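Long-range contact in De novo designed protein CA01 (Synthetic construct, PDB 5E6G), which is of unknown function but is a computationally designed all-helical protein, made with strategies inspired by evolution to yield distinct structures: residues R61-E69 and Y90-Y99. Sequence-based numbering, arbitrary orientation.
Sequences RIAYLAALE and YLASMGYPHY
Ile62 stands between two tyrosine rings, Tyr96 and Tyr99, where helix 54-75 packs against the tight turn between helices 80-93 and 97-115 of this all-helical designed fold. A Schellman motif ends helix 80-93 at Gly95, which has positive phi, and Tyr96 follows as N-cap residue of helix 97-115. From CB of Ile62 the two branches part. Ile62 CG2, anti to the backbone N, lies over one face of the Tyr99 ring, 3.8 Å from the centroid and displaced toward CG, while Ile62 CG1, beside the backbone N (chi1 -64°), sits almost centrally over Tyr96. Ile62 CD1 continues the extended chain across that second ring and comes within 3.5 Å of Tyr96 CD1. The opposite face of Tyr96 carries the carbonyl O of Met94, so the ring is sandwiched between the turn and helix 54-75.

Tyr99 runs past Ile62 and brings its hydroxyl to Ala63 and Ala66, where Tyr99 OH lies 3.5 Å from Ala66 CB. This buried phenol is hydrogen-bonded to the carbonyl O of Val129, which ties helix 97-115 to helix 121-130. Leu91 fills the middle, Leu91 CD1 and CD2 each 3.8 Å from Ala66 CB, and Phe103 of helix 97-115 packs against the same pair.

About one turn on from Ile62, Leu65 meets three residues: Leu65 CD1 touches Met94 CE and Tyr96 CE2, and Leu65 CB lies 3.8 Å from Tyr90 OH. Tyr90 is itself clasped, with Met94 CG on one face and Glu69 on the other. Glu69 CB rests over the ring centre, and a bend at chi2 (65°) lays the carboxylate flat above the rim, its plane 3° from that of the ring, with Glu69 CD 3.5 Å from Tyr90 CD2.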
loop_
_atom_site.group_PDB
_atom_site.type_symbol
_atom_site.label_atom_id
_atom_site.label_comp_id
_atom_site.label_asym_id
_atom_site.label_seq_id
_atom_site.Cartn_x
_atom_site.Cartn_y
_atom_site.Cartn_z
ATOM N N ARG A 61 5.122 -2.232 9.701
ATOM C CA ARG A 61 5.940 -3.198 8.979
ATOM C C ARG A 61 5.120 -3.919 7.909
ATOM O O ARG A 61 5.607 -4.156 6.806
ATOM C CB ARG A 61 6.557 -4.204 9.954
ATOM C CG ARG A 61 7.766 -3.656 10.700
ATOM C CD ARG A 61 8.287 -4.623 11.750
ATOM N NE ARG A 61 9.535 -4.145 12.343
ATOM C CZ ARG A 61 10.752 -4.505 11.941
ATOM N NH1 ARG A 61 10.909 -5.363 10.942
ATOM N NH2 ARG A 61 11.821 -4.006 12.546
ATOM N N ILE A 62 3.877 -4.260 8.231
ATOM C CA ILE A 62 2.983 -4.889 7.262
ATOM C C ILE A 62 2.662 -3.916 6.131
ATOM O O ILE A 62 2.668 -4.292 4.958
ATOM C CB ILE A 62 1.673 -5.368 7.919
ATOM C CG1 ILE A 62 1.972 -6.461 8.946
ATOM C CG2 ILE A 62 0.698 -5.899 6.861
ATOM C CD1 ILE A 62 0.782 -6.853 9.802
ATOM N N ALA A 63 2.385 -2.666 6.490
ATOM C CA ALA A 63 2.100 -1.624 5.507
ATOM C C ALA A 63 3.294 -1.404 4.583
ATOM O O ALA A 63 3.132 -1.048 3.414
ATOM C CB ALA A 63 1.725 -0.325 6.208
ATOM N N TYR A 64 4.493 -1.610 5.120
ATOM C CA TYR A 64 5.719 -1.482 4.343
ATOM C C TYR A 64 5.784 -2.568 3.272
ATOM O O TYR A 64 6.115 -2.296 2.120
ATOM C CB TYR A 64 6.942 -1.562 5.259
ATOM C CG TYR A 64 8.261 -1.314 4.563
ATOM C CD1 TYR A 64 8.952 -2.352 3.953
ATOM C CD2 TYR A 64 8.818 -0.043 4.524
ATOM C CE1 TYR A 64 10.159 -2.128 3.319
ATOM C CE2 TYR A 64 10.024 0.189 3.893
ATOM C CZ TYR A 64 10.691 -0.856 3.293
ATOM O OH TYR A 64 11.892 -0.629 2.663
ATOM N N LEU A 65 5.458 -3.796 3.661
ATOM C CA LEU A 65 5.454 -4.920 2.733
ATOM C C LEU A 65 4.422 -4.706 1.631
ATOM O O LEU A 65 4.664 -5.041 0.470
ATOM C CB LEU A 65 5.164 -6.229 3.470
ATOM C CG LEU A 65 6.162 -6.663 4.548
ATOM C CD1 LEU A 65 5.711 -7.973 5.182
ATOM C CD2 LEU A 65 7.571 -6.794 3.993
ATOM N N ALA A 66 3.272 -4.147 2.000
ATOM C CA ALA A 66 2.202 -3.887 1.043
ATOM C C ALA A 66 2.650 -2.880 -0.013
ATOM O O ALA A 66 2.517 -3.122 -1.216
ATOM C CB ALA A 66 0.958 -3.382 1.762
ATOM N N ALA A 67 3.187 -1.754 0.447
ATOM C CA ALA A 67 3.652 -0.694 -0.442
ATOM C C ALA A 67 4.782 -1.188 -1.333
ATOM O O ALA A 67 4.887 -0.800 -2.496
ATOM C CB ALA A 67 4.109 0.515 0.367
ATOM N N LEU A 68 5.628 -2.043 -0.770
ATOM C CA LEU A 68 6.782 -2.570 -1.484
ATOM C C LEU A 68 6.336 -3.478 -2.625
ATOM O O LEU A 68 6.767 -3.313 -3.763
ATOM C CB LEU A 68 7.697 -3.331 -0.522
ATOM C CG LEU A 68 8.981 -3.927 -1.103
ATOM C CD1 LEU A 68 9.870 -2.847 -1.697
ATOM C CD2 LEU A 68 9.726 -4.699 -0.027
ATOM N N GLU A 69 5.464 -4.431 -2.314
ATOM C CA GLU A 69 4.947 -5.347 -3.321
ATOM C C GLU A 69 4.137 -4.601 -4.379
ATOM O O GLU A 69 4.242 -4.893 -5.570
ATOM C CB GLU A 69 4.089 -6.430 -2.666
ATOM C CG GLU A 69 3.492 -7.439 -3.639
ATOM C CD GLU A 69 4.544 -8.285 -4.339
ATOM O OE1 GLU A 69 5.741 -8.181 -3.989
ATOM O OE2 GLU A 69 4.167 -9.059 -5.242
ATOM N N TYR A 90 -0.352 -11.589 -2.024
ATOM C CA TYR A 90 0.982 -11.544 -1.429
ATOM C C TYR A 90 0.896 -11.367 0.081
ATOM O O TYR A 90 1.538 -12.091 0.839
ATOM C CB TYR A 90 1.800 -10.405 -2.054
ATOM C CG TYR A 90 3.019 -9.975 -1.259
ATOM C CD1 TYR A 90 2.910 -9.070 -0.208
ATOM C CD2 TYR A 90 4.280 -10.453 -1.577
ATOM C CE1 TYR A 90 4.021 -8.672 0.512
ATOM C CE2 TYR A 90 5.396 -10.056 -0.863
ATOM C CZ TYR A 90 5.259 -9.170 0.181
ATOM O OH TYR A 90 6.371 -8.777 0.891
ATOM N N LEU A 91 0.089 -10.401 0.506
ATOM C CA LEU A 91 -0.059 -10.081 1.920
ATOM C C LEU A 91 -0.669 -11.234 2.709
ATOM O O LEU A 91 -0.297 -11.474 3.857
ATOM C CB LEU A 91 -0.914 -8.822 2.080
ATOM C CG LEU A 91 -0.230 -7.541 1.591
ATOM C CD1 LEU A 91 -1.246 -6.438 1.337
ATOM C CD2 LEU A 91 0.826 -7.085 2.596
ATOM N N ALA A 92 -1.607 -11.947 2.095
ATOM C CA ALA A 92 -2.244 -13.080 2.754
ATOM C C ALA A 92 -1.257 -14.234 2.916
ATOM O O ALA A 92 -1.238 -14.908 3.944
ATOM C CB ALA A 92 -3.464 -13.530 1.972
ATOM N N SER A 93 -0.434 -14.451 1.895
ATOM C CA SER A 93 0.537 -15.537 1.917
ATOM C C SER A 93 1.647 -15.267 2.927
ATOM O O SER A 93 2.280 -16.198 3.424
ATOM C CB SER A 93 1.140 -15.744 0.528
ATOM O OG SER A 93 2.076 -14.725 0.217
ATOM N N MET A 94 1.885 -13.993 3.222
ATOM C CA MET A 94 2.891 -13.613 4.208
ATOM C C MET A 94 2.367 -13.787 5.631
ATOM O O MET A 94 3.122 -13.668 6.597
ATOM C CB MET A 94 3.341 -12.168 3.982
ATOM C CG MET A 94 4.247 -11.987 2.772
ATOM S SD MET A 94 5.837 -12.827 2.945
ATOM C CE MET A 94 6.659 -11.781 4.144
ATOM N N GLY A 95 1.073 -14.068 5.755
ATOM C CA GLY A 95 0.465 -14.337 7.047
ATOM C C GLY A 95 -0.227 -13.130 7.650
ATOM O O GLY A 95 -0.262 -12.974 8.872
ATOM N N TYR A 96 -0.778 -12.274 6.794
ATOM C CA TYR A 96 -1.540 -11.111 7.244
ATOM C C TYR A 96 -2.841 -10.999 6.452
ATOM O O TYR A 96 -3.044 -10.038 5.714
ATOM C CB TYR A 96 -0.713 -9.831 7.091
ATOM C CG TYR A 96 0.731 -9.990 7.501
ATOM C CD1 TYR A 96 1.079 -10.200 8.830
ATOM C CD2 TYR A 96 1.748 -9.924 6.560
ATOM C CE1 TYR A 96 2.399 -10.347 9.207
ATOM C CE2 TYR A 96 3.069 -10.068 6.928
ATOM C CZ TYR A 96 3.390 -10.279 8.251
ATOM O OH TYR A 96 4.709 -10.422 8.619
ATOM N N PRO A 97 -3.732 -11.990 6.612
ATOM C CA PRO A 97 -4.950 -12.076 5.798
ATOM C C PRO A 97 -5.983 -10.993 6.111
ATOM O O PRO A 97 -6.805 -10.680 5.249
ATOM C CB PRO A 97 -5.499 -13.465 6.139
ATOM C CG PRO A 97 -4.973 -13.762 7.495
ATOM C CD PRO A 97 -3.641 -13.084 7.595
ATOM N N HIS A 98 -5.945 -10.431 7.314
ATOM C CA HIS A 98 -6.908 -9.401 7.691
ATOM C C HIS A 98 -6.546 -8.060 7.059
ATOM O O HIS A 98 -7.406 -7.386 6.492
ATOM C CB HIS A 98 -6.989 -9.277 9.212
ATOM C CG HIS A 98 -7.581 -10.478 9.877
ATOM N ND1 HIS A 98 -8.853 -10.936 9.594
ATOM C CD2 HIS A 98 -7.080 -11.325 10.807
ATOM C CE1 HIS A 98 -9.107 -12.005 10.320
ATOM N NE2 HIS A 98 -8.046 -12.265 11.068
ATOM N N TYR A 99 -5.277 -7.678 7.153
ATOM C CA TYR A 99 -4.783 -6.513 6.428
ATOM C C TYR A 99 -5.032 -6.700 4.932
ATOM O O TYR A 99 -5.420 -5.761 4.235
ATOM C CB TYR A 99 -3.291 -6.291 6.695
ATOM C CG TYR A 99 -2.714 -5.085 5.981
ATOM C CD1 TYR A 99 -2.349 -5.154 4.642
ATOM C CD2 TYR A 99 -2.531 -3.878 6.645
ATOM C CE1 TYR A 99 -1.829 -4.059 3.983
ATOM C CE2 TYR A 99 -2.005 -2.777 5.995
ATOM C CZ TYR A 99 -1.657 -2.873 4.663
ATOM O OH TYR A 99 -1.138 -1.782 4.005
#